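Long-range contacts in orotidine 5'-phosphate decarboxylase (Pyrococcus horikoshii, PDB 2CZ5), which probably catalyses the decarboxylation of orotidine 5'-monophosphate to UMP, the last step of de novo UMP synthesis: residues L4-Y9 with W32-G37; I25-V30 with G51-A56; H85-R90 with E115-L120; I102-E107 with I131-V136; E144-I149 with V175-D180. All coordinates share one frame; numbering follows the deposited sequence.

Contacts 2 and 4 are core. Each joins two neighbouring parallel strands of one eight-stranded barrel, with backbone hydrogen bonds as well as apolar side chains. They meet inside the barrel, where Ile55 packs on Ile103. Contact 1 adjoins contact 2: its strand 2-5 is the sheet neighbour of strand 27-31, which leads directly into helix 32-38. Its two segments meet through packing and a CA-H...O contact, with no conventional hydrogen bond between them. In contact 3, also buried, one aromatic ring packs on backbone and aliphatic groups. Contacts 1 and 3 both reach the dimer interface. Contact 5 is only partly buried. It lies on the helical outer layer, uses small residues, and reaches contact 4 by the salt bridge Arg145-Glu107.

Contact 1 (L4-Y9 with W32-G37); sequences LALDVY and WPLILG
Tyr9 O is held by two neighbouring residues at the end of helix 32-38. Gly37 CA offers it a CA-H...O contact at 3.3 Å, and Ser38 OG hydrogen-bonds to it. The glycine matters: a beta carbon at position 37 would point at this oxygen and clash with it. The ring of Tyr9 turns its edge to the helix, and Pro33 O lies close to the ring plane, 3.5 Å from Tyr9 CD1. Tyr9 CE1 also touches Pro33 CB at 4.1 Å. The hydroxyl of Tyr9 serves the dimer, bonding to Leu69 O of the second subunit. In TIM-barrel terms, the loop leaving the first strand here meets the short helix that follows the second. Asp7 in this loop is a probable substrate-binding residue. Leu34 fills the corner between the two. Its CG is anti to the backbone N (chi1 -178°), which sends both methyls toward the loop. CD1 comes 3.4 Å from Val8 O and also meets Val8 CG2. CD2 sits 3.8 Å from Leu6 O. Ala14 of helix 11-21 and Ile42 and Leu46 of helix 42-50 also touch this side chain. An alanine in place of Leu34 lacks CG and both methyls, and a gap would probably open between the loop and these helices. Val8 O lies 3.4 Å from Leu34 N, but the angle is too poor for a hydrogen bond.

Contact 2 (I25-V30 with G51-A56); sequences ISMIKV and GVEIIA
Three backbone hydrogen bonds join Ile28 and Val30 to the strand of Glu53 and Ile55. Ile28 N donates to Glu53 O at 3.0 Å, Ile55 N to Ile28 O at 2.9 Å, and Val30 N to Ile55 O at 2.8 Å. CA-H...O contacts from Ile54, Lys29 and Ala56 add to the seam. Before Met27 and Ile54, a water donates to Ser26 O and accepts from Glu53 N. Apolar packing covers both faces. On one, Ile54 is folded back (chi2 -59°), which brings its CD1 to 3.8 Å from Ile28 CB. Val52 CG2 touches Ile28 CD1 at 3.7 Å, and Val30 packs on Ile54. Leu46 of helix 42-50 covers this face. On the other, Met27 SD reaches Ile55 CD1 at 3.7 Å, and Lys29 CG lies against Ile55 CB. The charged end of Lys29, a probable substrate-binding residue, bends away to a salt bridge with Asp57 and a hydrogen bond to a bound citrate. Two neighbouring parallel strands of an eight-stranded TIM barrel meet here: Ile28, Val30 and Ile54 face the helices, Met27, Lys29 and Ile55 the interior, and Lys29 reaches toward the C-terminal end, where such barrels hold their active sites.

Contact 3 (H85-R90 with E115-L120); sequences HTFVGR and EFINPL
The CA atoms of Phe87 and Ile117 stand 7.6 Å apart, each in a loop: residues 86-89 form a type I beta turn, and residues 118-120 a 3-10 turn. Side chains bridge this distance. The Phe87 ring presents its edge to the backbone at Phe116, with Phe116 O 3.8 Å from Phe87 CE2. Phe116 CB lies 3.9 Å from the same ring carbon. The side chains of Leu120 and Phe87 cross at about a right angle, Leu120 CD1 lying 3.9 Å from Phe87 CZ. Ile117 CG1 touches Phe87 CD2 at 4.1 Å, and its extended chain carries CD1 on to His85 CE1 at 4.3 Å. Both loops follow barrel strands, 81-85 and 101-105, at the end of the TIM barrel that holds the active site. The side chain of His85 is about 4 Å from that of Lys59, the probable proton donor. Replacing Phe87 with a serine would remove the ring, and the Phe116 backbone and Leu120 would probably be left facing a gap. The dimer interface runs through this site. Phe87 stacks on Phe87 of the second subunit, and His85 NE2 bonds to Ala61 O of the second subunit.

Contact 4 (I102-E107 with I131-V136); sequences IIMVVE and IEPFGV
Met104 crosses Pro133 at about a right angle on one side of the strand seam and pairs with Val136 along it. Its CG is anti to the carbonyl carbon (chi1 -72°) and the chain runs on extended to the sulfur, which puts SD 3.7 Å from Pro133 CG. SD also nears Ile131. The backbone of Met104 works at both ends. Its N donates to Gly135 O at 3.0 Å. Its O takes a CA-H...O contact from Val136 CA at 3.1 Å. Val136 then turns CG1 toward Val106 CG1, 4.1 Å away. Ile102 closes the other end. Its CG1 takes the crowded position between the backbone N and the carbonyl carbon (chi1 52°), which lays CD1 on Pro133 CB at 3.7 Å. Ile102 O accepts a bond from Phe134 N at 2.8 Å, bent to 132° at the hydrogen, and a weak one from Gly135 N. A water accepts from Ile102 N and, weakly, from Phe134 N. On the opposite face, Ile103 CG1 meets the edge of the Phe134 ring, 3.9 Å from CD1. The segments belong to the beta-alpha-beta unit of strand 101-105, helix 121-131 and strand 135-137. Few regular strand bonds cross, so these set the register, while apolar packing on both faces supplies most of the contact.

Contact 5 (E144-I149 with V175-D180); sequences ERIGYI and VKAGAD
Ala177 meets Ile146 first, their CB atoms 4.0 Å apart. Its methyl points at helix 143-152 and rests beside the isoleucine branch point. The carbonyl of Ala177 also faces that helix. Ile146 CG2 lies 3.7 Å from this oxygen, and Gly147 CA makes a CA-H...O contact with it at 3.5 Å, bent to 127° at the hydrogen. Gly147 is not forced by this contact, since there is room for a beta carbon. Gly178 ends helix 170-176 in a Schellman motif. Its N bonds back to Val175 O at 2.9 Å, and its phi of 122° would jam a beta carbon against the preceding carbonyl. Such a carbon would also point toward Ile146. With none present, Ile146 CG2 lies close to the backbone, 3.7 Å from Gly178 C. Ala179 follows as the chain turns to strand 181-184. Its N lies 3.6 Å from Ile146 CG2, and its CB 4.1 Å from the same methyl. One methyl thus touches three successive residues. It is placed there by chi1 of Ile146 (-62°), which sets CG2 anti to the backbone N. On the barrel side, Ile146 also packs on Ala161 of strand 158-161. Two successive helices of the TIM barrel's outer layer are joined in this way, helix 143-152 meeting the end of helix 170-176. The side-chain contacts are apolar, and the same methyl also lies against backbone atoms, with one CA-H...O approach nearby, so shape rather than charge sets how these two segments fit.

Contact 1 (L4-Y9 with W32-G37)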
# COMPACT_ATOMS: atom_id res chain seq x y z
N LEU A 4 -1.25 17.28 -9.64
CA LEU A 4 -1.35 16.33 -10.77
C LEU A 4 -1.10 14.88 -10.33
O LEU A 4 -0.00 14.53 -9.90
CB LEU A 4 -0.35 16.70 -11.86
CG LEU A 4 -0.24 15.74 -13.07
CD1 LEU A 4 -1.55 15.73 -13.81
CD2 LEU A 4 0.90 16.18 -14.00
N ALA A 5 -2.13 14.04 -10.42
CA ALA A 5 -1.97 12.64 -10.05
C ALA A 5 -1.47 11.99 -11.33
O ALA A 5 -2.26 11.66 -12.21
CB ALA A 5 -3.31 12.05 -9.64
N LEU A 6 -0.15 11.84 -11.44
CA LEU A 6 0.48 11.27 -12.64
C LEU A 6 0.50 9.77 -12.65
O LEU A 6 1.57 9.15 -12.52
CB LEU A 6 1.91 11.77 -12.78
CG LEU A 6 2.25 12.73 -13.92
CD1 LEU A 6 3.76 12.85 -13.96
CD2 LEU A 6 1.69 12.23 -15.27
N ASP A 7 -0.66 9.17 -12.81
CA ASP A 7 -0.72 7.73 -12.77
C ASP A 7 -0.59 7.04 -14.11
O ASP A 7 -1.57 6.55 -14.67
CB ASP A 7 -2.00 7.29 -12.05
CG ASP A 7 -2.10 7.87 -10.64
OD1 ASP A 7 -1.05 7.95 -9.95
OD2 ASP A 7 -3.21 8.24 -10.23
N VAL A 8 0.64 7.06 -14.62
CA VAL A 8 1.01 6.41 -15.87
C VAL A 8 2.25 5.58 -15.52
O VAL A 8 2.88 5.82 -14.48
CB VAL A 8 1.36 7.43 -17.00
CG1 VAL A 8 0.13 8.30 -17.30
CG2 VAL A 8 2.55 8.28 -16.60
N TYR A 9 2.59 4.61 -16.36
CA TYR A 9 3.75 3.75 -16.10
C TYR A 9 5.08 4.27 -16.62
O TYR A 9 6.11 4.13 -15.96
CB TYR A 9 3.56 2.38 -16.76
CG TYR A 9 2.40 1.57 -16.27
CD1 TYR A 9 2.22 1.31 -14.92
CD2 TYR A 9 1.51 0.99 -17.18
CE1 TYR A 9 1.18 0.50 -14.47
CE2 TYR A 9 0.47 0.18 -16.75
CZ TYR A 9 0.31 -0.06 -15.39
OH TYR A 9 -0.72 -0.87 -14.97
N TRP A 32 2.28 4.26 -6.86
CA TRP A 32 3.04 3.06 -7.20
C TRP A 32 3.11 2.74 -8.70
O TRP A 32 4.09 2.16 -9.16
CB TRP A 32 2.50 1.86 -6.40
CG TRP A 32 2.67 1.98 -4.88
CD1 TRP A 32 1.66 2.05 -3.96
CD2 TRP A 32 3.90 1.98 -4.14
NE1 TRP A 32 2.19 2.08 -2.69
CE2 TRP A 32 3.56 2.04 -2.77
CE3 TRP A 32 5.25 1.93 -4.50
CZ2 TRP A 32 4.52 2.06 -1.75
CZ3 TRP A 32 6.22 1.95 -3.48
CH2 TRP A 32 5.84 2.01 -2.13
N PRO A 33 2.08 3.10 -9.49
CA PRO A 33 2.19 2.77 -10.93
C PRO A 33 3.43 3.36 -11.59
O PRO A 33 4.16 2.67 -12.30
CB PRO A 33 0.92 3.37 -11.52
CG PRO A 33 -0.06 3.18 -10.42
CD PRO A 33 0.74 3.62 -9.20
N LEU A 34 3.68 4.64 -11.34
CA LEU A 34 4.83 5.29 -11.94
C LEU A 34 6.15 4.87 -11.31
O LEU A 34 7.17 4.79 -12.01
CB LEU A 34 4.67 6.81 -11.88
CG LEU A 34 5.76 7.68 -12.53
CD1 LEU A 34 5.89 7.37 -14.04
CD2 LEU A 34 5.39 9.14 -12.31
N ILE A 35 6.15 4.62 -10.00
CA ILE A 35 7.39 4.20 -9.36
C ILE A 35 7.76 2.81 -9.90
O ILE A 35 8.93 2.53 -10.14
CB ILE A 35 7.25 4.17 -7.84
CG1 ILE A 35 7.27 5.62 -7.31
CG2 ILE A 35 8.41 3.35 -7.23
CD1 ILE A 35 6.79 5.75 -5.86
N LEU A 36 6.76 1.96 -10.09
CA LEU A 36 6.98 0.60 -10.61
C LEU A 36 7.46 0.61 -12.07
O LEU A 36 8.38 -0.13 -12.44
CB LEU A 36 5.69 -0.21 -10.52
CG LEU A 36 5.25 -0.88 -9.22
CD1 LEU A 36 3.81 -1.34 -9.36
CD2 LEU A 36 6.16 -2.07 -8.91
N GLY A 37 6.82 1.43 -12.90
CA GLY A 37 7.18 1.48 -14.30
C GLY A 37 8.48 2.19 -14.61
O GLY A 37 9.15 1.84 -15.57

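Contact 2 (I25-V30 with G51-A56)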
# COMPACT_ATOMS: atom_id res chain seq x y z
N ILE A 25 0.01 23.86 -12.40
CA ILE A 25 -0.13 23.00 -11.23
C ILE A 25 0.77 23.43 -10.08
O ILE A 25 1.72 24.18 -10.27
CB ILE A 25 0.18 21.53 -11.56
CG1 ILE A 25 1.67 21.36 -11.89
CG2 ILE A 25 -0.69 21.08 -12.71
CD1 ILE A 25 2.11 19.91 -12.02
N SER A 26 0.46 22.94 -8.89
CA SER A 26 1.24 23.27 -7.72
C SER A 26 2.18 22.14 -7.30
O SER A 26 3.30 22.39 -6.86
CB SER A 26 0.32 23.64 -6.56
OG SER A 26 -0.30 24.89 -6.80
N MET A 27 1.72 20.90 -7.42
CA MET A 27 2.54 19.75 -7.04
C MET A 27 2.23 18.60 -7.97
O MET A 27 1.21 18.61 -8.65
CB MET A 27 2.21 19.29 -5.62
CG MET A 27 2.37 20.35 -4.53
SD MET A 27 2.28 19.54 -2.93
CE MET A 27 2.15 21.01 -1.81
N ILE A 28 3.11 17.60 -7.96
CA ILE A 28 2.91 16.39 -8.77
C ILE A 28 2.82 15.25 -7.77
O ILE A 28 3.64 15.15 -6.86
CB ILE A 28 4.08 16.13 -9.71
CG1 ILE A 28 4.19 17.25 -10.75
CG2 ILE A 28 3.90 14.76 -10.39
CD1 ILE A 28 5.52 17.24 -11.49
N LYS A 29 1.80 14.40 -7.91
CA LYS A 29 1.61 13.27 -7.01
C LYS A 29 1.95 11.98 -7.76
O LYS A 29 1.35 11.67 -8.79
CB LYS A 29 0.17 13.23 -6.51
CG LYS A 29 -0.11 12.16 -5.47
CD LYS A 29 -1.53 12.31 -4.86
CE LYS A 29 -2.66 11.99 -5.85
NZ LYS A 29 -2.67 10.55 -6.27
N VAL A 30 2.92 11.25 -7.22
CA VAL A 30 3.39 10.00 -7.80
C VAL A 30 2.87 8.85 -6.95
O VAL A 30 2.92 8.91 -5.71
CB VAL A 30 4.96 9.96 -7.83
CG1 VAL A 30 5.45 8.65 -8.43
CG2 VAL A 30 5.50 11.14 -8.65
N GLY A 51 10.56 21.49 -11.08
CA GLY A 51 10.77 22.38 -9.95
C GLY A 51 9.58 22.51 -8.99
O GLY A 51 9.56 23.43 -8.17
N VAL A 52 8.59 21.63 -9.08
CA VAL A 52 7.47 21.72 -8.14
C VAL A 52 7.65 20.60 -7.12
O VAL A 52 8.46 19.70 -7.32
CB VAL A 52 6.07 21.59 -8.82
CG1 VAL A 52 5.94 22.65 -9.92
CG2 VAL A 52 5.87 20.20 -9.38
N GLU A 53 6.92 20.66 -6.01
CA GLU A 53 7.04 19.64 -4.97
C GLU A 53 6.37 18.34 -5.35
O GLU A 53 5.40 18.33 -6.12
CB GLU A 53 6.47 20.16 -3.66
CG GLU A 53 7.23 21.36 -3.15
CD GLU A 53 6.92 21.66 -1.71
OE1 GLU A 53 7.87 21.79 -0.91
OE2 GLU A 53 5.72 21.75 -1.38
N ILE A 54 6.88 17.24 -4.80
CA ILE A 54 6.35 15.91 -5.11
C ILE A 54 5.70 15.21 -3.92
O ILE A 54 6.31 15.09 -2.86
CB ILE A 54 7.47 14.93 -5.58
CG1 ILE A 54 8.28 15.53 -6.73
CG2 ILE A 54 6.85 13.60 -5.96
CD1 ILE A 54 7.50 15.89 -7.96
N ILE A 55 4.46 14.76 -4.09
CA ILE A 55 3.78 14.00 -3.05
C ILE A 55 3.88 12.54 -3.47
O ILE A 55 3.57 12.21 -4.62
CB ILE A 55 2.27 14.34 -2.98
CG1 ILE A 55 2.06 15.81 -2.59
CG2 ILE A 55 1.58 13.41 -1.97
CD1 ILE A 55 0.58 16.25 -2.67
N ALA A 56 4.32 11.67 -2.56
CA ALA A 56 4.37 10.24 -2.88
C ALA A 56 3.09 9.63 -2.31
O ALA A 56 2.96 9.44 -1.09
CB ALA A 56 5.61 9.58 -2.23
O HOH W 1 5.72 23.00 -5.69

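Contact 3 (H85-R90 with E115-L120)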
# COMPACT_ATOMS: atom_id res chain seq x y z
N HIS A 85 -2.23 5.91 5.35
CA HIS A 85 -3.59 5.62 5.79
C HIS A 85 -3.65 5.82 7.30
O HIS A 85 -2.68 5.53 8.00
CB HIS A 85 -3.98 4.18 5.49
CG HIS A 85 -4.70 4.01 4.19
ND1 HIS A 85 -5.97 4.51 3.96
CD2 HIS A 85 -4.36 3.33 3.07
CE1 HIS A 85 -6.38 4.14 2.76
NE2 HIS A 85 -5.42 3.42 2.20
N THR A 86 -4.78 6.28 7.81
CA THR A 86 -4.93 6.46 9.26
C THR A 86 -5.34 5.12 9.89
O THR A 86 -5.01 4.84 11.05
CB THR A 86 -6.03 7.49 9.59
OG1 THR A 86 -5.77 8.71 8.88
CG2 THR A 86 -6.07 7.77 11.07
N PHE A 87 -6.02 4.30 9.10
CA PHE A 87 -6.56 3.00 9.50
C PHE A 87 -5.61 2.01 10.19
O PHE A 87 -6.02 1.29 11.10
CB PHE A 87 -7.15 2.32 8.27
CG PHE A 87 -8.40 1.55 8.54
CD1 PHE A 87 -8.40 0.46 9.42
CD2 PHE A 87 -9.59 1.91 7.93
CE1 PHE A 87 -9.57 -0.25 9.68
CE2 PHE A 87 -10.77 1.20 8.19
CZ PHE A 87 -10.75 0.12 9.06
N VAL A 88 -4.35 2.00 9.79
CA VAL A 88 -3.41 1.05 10.38
C VAL A 88 -2.87 1.45 11.76
O VAL A 88 -2.12 0.70 12.39
CB VAL A 88 -2.28 0.77 9.37
CG1 VAL A 88 -1.22 -0.16 9.96
CG2 VAL A 88 -2.90 0.08 8.14
N GLY A 89 -3.25 2.63 12.24
CA GLY A 89 -2.81 3.01 13.57
C GLY A 89 -1.86 4.18 13.69
O GLY A 89 -1.12 4.50 12.77
N ARG A 90 -1.86 4.79 14.87
CA ARG A 90 -1.01 5.95 15.09
C ARG A 90 0.48 5.66 14.98
O ARG A 90 1.23 6.46 14.39
CB ARG A 90 -1.29 6.56 16.47
CG ARG A 90 -0.43 7.78 16.74
CD ARG A 90 -0.72 8.41 18.10
NE ARG A 90 0.09 9.60 18.26
CZ ARG A 90 0.34 10.21 19.42
NH1 ARG A 90 -0.18 9.73 20.55
NH2 ARG A 90 1.12 11.28 19.43
N GLU A 115 -17.78 0.83 3.31
CA GLU A 115 -17.82 -0.34 4.16
C GLU A 115 -17.07 -0.21 5.48
O GLU A 115 -17.60 -0.60 6.53
CB GLU A 115 -17.32 -1.56 3.38
CG GLU A 115 -18.18 -1.85 2.14
CD GLU A 115 -17.48 -2.70 1.10
OE1 GLU A 115 -16.46 -3.34 1.42
OE2 GLU A 115 -17.97 -2.74 -0.05
N PHE A 116 -15.87 0.34 5.45
CA PHE A 116 -15.08 0.48 6.66
C PHE A 116 -14.45 1.83 6.91
O PHE A 116 -14.44 2.32 8.04
CB PHE A 116 -13.95 -0.56 6.68
CG PHE A 116 -14.43 -1.98 6.54
CD1 PHE A 116 -14.26 -2.67 5.34
CD2 PHE A 116 -15.05 -2.62 7.61
CE1 PHE A 116 -14.70 -3.98 5.22
CE2 PHE A 116 -15.50 -3.93 7.50
CZ PHE A 116 -15.32 -4.61 6.29
N ILE A 117 -13.89 2.42 5.85
CA ILE A 117 -13.22 3.70 5.99
C ILE A 117 -14.10 4.88 6.40
O ILE A 117 -13.86 5.52 7.43
CB ILE A 117 -12.48 4.07 4.70
CG1 ILE A 117 -11.39 3.03 4.43
CG2 ILE A 117 -11.88 5.47 4.81
CD1 ILE A 117 -10.62 3.27 3.13
N ASN A 118 -15.11 5.17 5.59
CA ASN A 118 -15.98 6.31 5.85
C ASN A 118 -16.70 6.29 7.21
O ASN A 118 -16.89 7.34 7.83
CB ASN A 118 -16.89 6.51 4.64
CG ASN A 118 -16.09 6.93 3.41
OD1 ASN A 118 -14.86 6.86 3.41
ND2 ASN A 118 -16.78 7.36 2.35
N PRO A 119 -17.10 5.10 7.70
CA PRO A 119 -17.77 5.04 9.01
C PRO A 119 -16.85 5.56 10.14
O PRO A 119 -17.34 5.94 11.20
CB PRO A 119 -18.03 3.55 9.19
CG PRO A 119 -18.38 3.13 7.79
CD PRO A 119 -17.39 3.88 6.92
N LEU A 120 -15.54 5.57 9.89
CA LEU A 120 -14.56 6.01 10.89
C LEU A 120 -13.99 7.39 10.64
O LEU A 120 -13.09 7.83 11.35
CB LEU A 120 -13.39 5.02 10.97
CG LEU A 120 -13.68 3.65 11.60
CD1 LEU A 120 -12.51 2.67 11.39
CD2 LEU A 120 -13.94 3.85 13.08

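Contact 4 (I102-E107 with I131-V136)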
# COMPACT_ATOMS: atom_id res chain seq x y z
N ILE A 102 3.71 14.46 6.10
CA ILE A 102 2.70 13.50 5.68
C ILE A 102 1.31 14.08 5.43
O ILE A 102 0.95 15.19 5.88
CB ILE A 102 2.53 12.40 6.74
CG1 ILE A 102 2.30 13.06 8.11
CG2 ILE A 102 3.77 11.52 6.80
CD1 ILE A 102 1.51 12.19 9.06
N ILE A 103 0.53 13.30 4.70
CA ILE A 103 -0.85 13.63 4.40
C ILE A 103 -1.57 12.36 4.82
O ILE A 103 -1.14 11.26 4.48
CB ILE A 103 -1.04 13.89 2.90
CG1 ILE A 103 -0.39 15.23 2.53
CG2 ILE A 103 -2.52 13.84 2.55
CD1 ILE A 103 -0.04 15.36 1.05
N MET A 104 -2.66 12.52 5.55
CA MET A 104 -3.42 11.37 6.04
C MET A 104 -4.75 11.12 5.34
O MET A 104 -5.51 12.03 5.05
CB MET A 104 -3.66 11.55 7.55
CG MET A 104 -2.41 11.35 8.39
SD MET A 104 -2.67 11.87 10.15
CE MET A 104 -3.78 10.64 10.70
N VAL A 105 -5.02 9.85 5.04
CA VAL A 105 -6.28 9.50 4.41
C VAL A 105 -7.34 9.38 5.50
O VAL A 105 -7.22 8.55 6.40
CB VAL A 105 -6.19 8.15 3.68
CG1 VAL A 105 -7.53 7.82 3.05
CG2 VAL A 105 -5.09 8.20 2.65
N VAL A 106 -8.37 10.22 5.44
CA VAL A 106 -9.42 10.14 6.43
C VAL A 106 -10.75 9.71 5.85
O VAL A 106 -11.63 9.29 6.59
CB VAL A 106 -9.59 11.47 7.20
CG1 VAL A 106 -8.29 11.84 7.87
CG2 VAL A 106 -10.04 12.57 6.26
N GLU A 107 -10.87 9.78 4.52
CA GLU A 107 -12.11 9.40 3.82
C GLU A 107 -11.81 9.12 2.35
O GLU A 107 -10.92 9.72 1.76
CB GLU A 107 -13.13 10.53 3.92
CG GLU A 107 -14.53 10.18 3.41
CD GLU A 107 -15.56 11.23 3.77
OE1 GLU A 107 -15.47 11.78 4.89
OE2 GLU A 107 -16.46 11.51 2.96
N ILE A 131 -2.19 14.41 15.62
CA ILE A 131 -0.90 14.24 14.94
C ILE A 131 -0.40 15.50 14.24
O ILE A 131 0.81 15.76 14.20
CB ILE A 131 -1.01 13.12 13.87
CG1 ILE A 131 -1.37 11.79 14.54
CG2 ILE A 131 0.27 13.02 13.06
CD1 ILE A 131 -0.33 11.29 15.48
N GLU A 132 -1.34 16.25 13.67
CA GLU A 132 -1.09 17.47 12.90
C GLU A 132 -0.24 17.27 11.66
O GLU A 132 0.86 17.81 11.53
CB GLU A 132 -0.50 18.57 13.80
CG GLU A 132 -1.40 18.89 14.98
CD GLU A 132 -0.98 20.15 15.72
OE1 GLU A 132 -1.08 21.25 15.14
OE2 GLU A 132 -0.55 20.04 16.88
N PRO A 133 -0.72 16.44 10.72
CA PRO A 133 0.04 16.21 9.50
C PRO A 133 -0.00 17.48 8.66
O PRO A 133 -0.68 18.46 9.01
CB PRO A 133 -0.73 15.08 8.83
CG PRO A 133 -2.16 15.44 9.18
CD PRO A 133 -2.03 15.76 10.67
N PHE A 134 0.69 17.48 7.52
CA PHE A 134 0.65 18.64 6.65
C PHE A 134 -0.79 18.81 6.14
O PHE A 134 -1.29 19.92 6.03
CB PHE A 134 1.61 18.45 5.47
CG PHE A 134 1.34 19.37 4.33
CD1 PHE A 134 0.69 18.91 3.18
CD2 PHE A 134 1.71 20.71 4.40
CE1 PHE A 134 0.41 19.77 2.12
CE2 PHE A 134 1.44 21.58 3.33
CZ PHE A 134 0.79 21.11 2.20
N GLY A 135 -1.45 17.70 5.84
CA GLY A 135 -2.81 17.78 5.35
C GLY A 135 -3.51 16.44 5.41
O GLY A 135 -2.93 15.45 5.86
N VAL A 136 -4.77 16.42 4.98
CA VAL A 136 -5.54 15.17 4.95
C VAL A 136 -6.19 15.06 3.59
O VAL A 136 -6.39 16.07 2.90
CB VAL A 136 -6.68 15.12 6.01
CG1 VAL A 136 -6.10 15.27 7.41
CG2 VAL A 136 -7.74 16.20 5.72
O HOH W 2 3.45 16.26 8.25

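Contact 5 (E144-I149 with V175-D180)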
# COMPACT_ATOMS: atom_id res chain seq x y z
N GLU A 144 -19.97 18.98 0.09
CA GLU A 144 -20.62 18.88 1.39
C GLU A 144 -19.63 18.22 2.35
O GLU A 144 -19.46 18.65 3.49
CB GLU A 144 -21.89 18.02 1.29
CG GLU A 144 -22.97 18.33 2.34
CD GLU A 144 -22.45 18.32 3.77
OE1 GLU A 144 -21.75 19.29 4.16
OE2 GLU A 144 -22.75 17.36 4.52
N ARG A 145 -18.97 17.17 1.86
CA ARG A 145 -17.99 16.45 2.66
C ARG A 145 -16.74 17.27 2.95
O ARG A 145 -16.16 17.14 4.02
CB ARG A 145 -17.60 15.14 1.97
CG ARG A 145 -18.75 14.16 1.85
CD ARG A 145 -19.38 13.92 3.21
NE ARG A 145 -18.44 13.33 4.15
CZ ARG A 145 -18.65 13.24 5.46
NH1 ARG A 145 -19.77 13.71 5.98
NH2 ARG A 145 -17.76 12.67 6.25
N ILE A 146 -16.32 18.10 2.01
CA ILE A 146 -15.13 18.91 2.23
C ILE A 146 -15.41 19.88 3.39
O ILE A 146 -14.60 20.00 4.30
CB ILE A 146 -14.75 19.72 0.95
CG1 ILE A 146 -14.43 18.78 -0.21
CG2 ILE A 146 -13.55 20.61 1.23
CD1 ILE A 146 -13.18 17.94 0.01
N GLY A 147 -16.57 20.52 3.37
CA GLY A 147 -16.93 21.46 4.43
C GLY A 147 -17.17 20.79 5.78
O GLY A 147 -16.92 21.37 6.85
N TYR A 148 -17.67 19.56 5.73
CA TYR A 148 -17.94 18.78 6.93
C TYR A 148 -16.62 18.53 7.63
O TYR A 148 -16.48 18.69 8.84
CB TYR A 148 -18.57 17.44 6.54
CG TYR A 148 -18.82 16.52 7.71
CD1 TYR A 148 -20.07 16.47 8.33
CD2 TYR A 148 -17.80 15.71 8.21
CE1 TYR A 148 -20.30 15.64 9.44
CE2 TYR A 148 -18.02 14.88 9.31
CZ TYR A 148 -19.26 14.85 9.92
OH TYR A 148 -19.47 14.04 11.01
N ILE A 149 -15.63 18.13 6.83
CA ILE A 149 -14.30 17.87 7.35
C ILE A 149 -13.59 19.16 7.74
O ILE A 149 -12.93 19.22 8.77
CB ILE A 149 -13.47 17.10 6.31
CG1 ILE A 149 -14.08 15.69 6.16
CG2 ILE A 149 -11.99 17.08 6.71
CD1 ILE A 149 -13.44 14.82 5.12
N VAL A 175 -12.96 24.03 -3.61
CA VAL A 175 -12.02 24.97 -3.01
C VAL A 175 -12.77 25.91 -2.08
O VAL A 175 -12.32 26.21 -0.96
CB VAL A 175 -11.32 25.83 -4.09
CG1 VAL A 175 -10.59 26.99 -3.44
CG2 VAL A 175 -10.34 24.98 -4.88
N LYS A 176 -13.92 26.39 -2.55
CA LYS A 176 -14.75 27.30 -1.78
C LYS A 176 -15.17 26.61 -0.48
O LYS A 176 -15.17 27.22 0.58
CB LYS A 176 -15.97 27.71 -2.61
CG LYS A 176 -17.02 28.49 -1.85
CD LYS A 176 -16.48 29.77 -1.23
CE LYS A 176 -17.45 30.30 -0.19
NZ LYS A 176 -18.86 30.34 -0.70
N ALA A 177 -15.49 25.32 -0.58
CA ALA A 177 -15.90 24.53 0.58
C ALA A 177 -14.74 24.26 1.56
O ALA A 177 -14.97 23.73 2.65
CB ALA A 177 -16.50 23.21 0.11
N GLY A 178 -13.52 24.60 1.17
CA GLY A 178 -12.38 24.37 2.06
C GLY A 178 -11.24 23.51 1.55
O GLY A 178 -10.35 23.14 2.32
N ALA A 179 -11.22 23.17 0.27
CA ALA A 179 -10.13 22.36 -0.25
C ALA A 179 -8.95 23.28 -0.61
O ALA A 179 -9.11 24.23 -1.37
CB ALA A 179 -10.60 21.57 -1.49
N ASP A 180 -7.78 23.01 -0.06
CA ASP A 180 -6.62 23.83 -0.39
C ASP A 180 -6.06 23.39 -1.73
O ASP A 180 -5.58 24.21 -2.52
CB ASP A 180 -5.53 23.69 0.67
CG ASP A 180 -5.96 24.25 2.01
OD1 ASP A 180 -6.36 23.46 2.89
OD2 ASP A 180 -5.91 25.48 2.16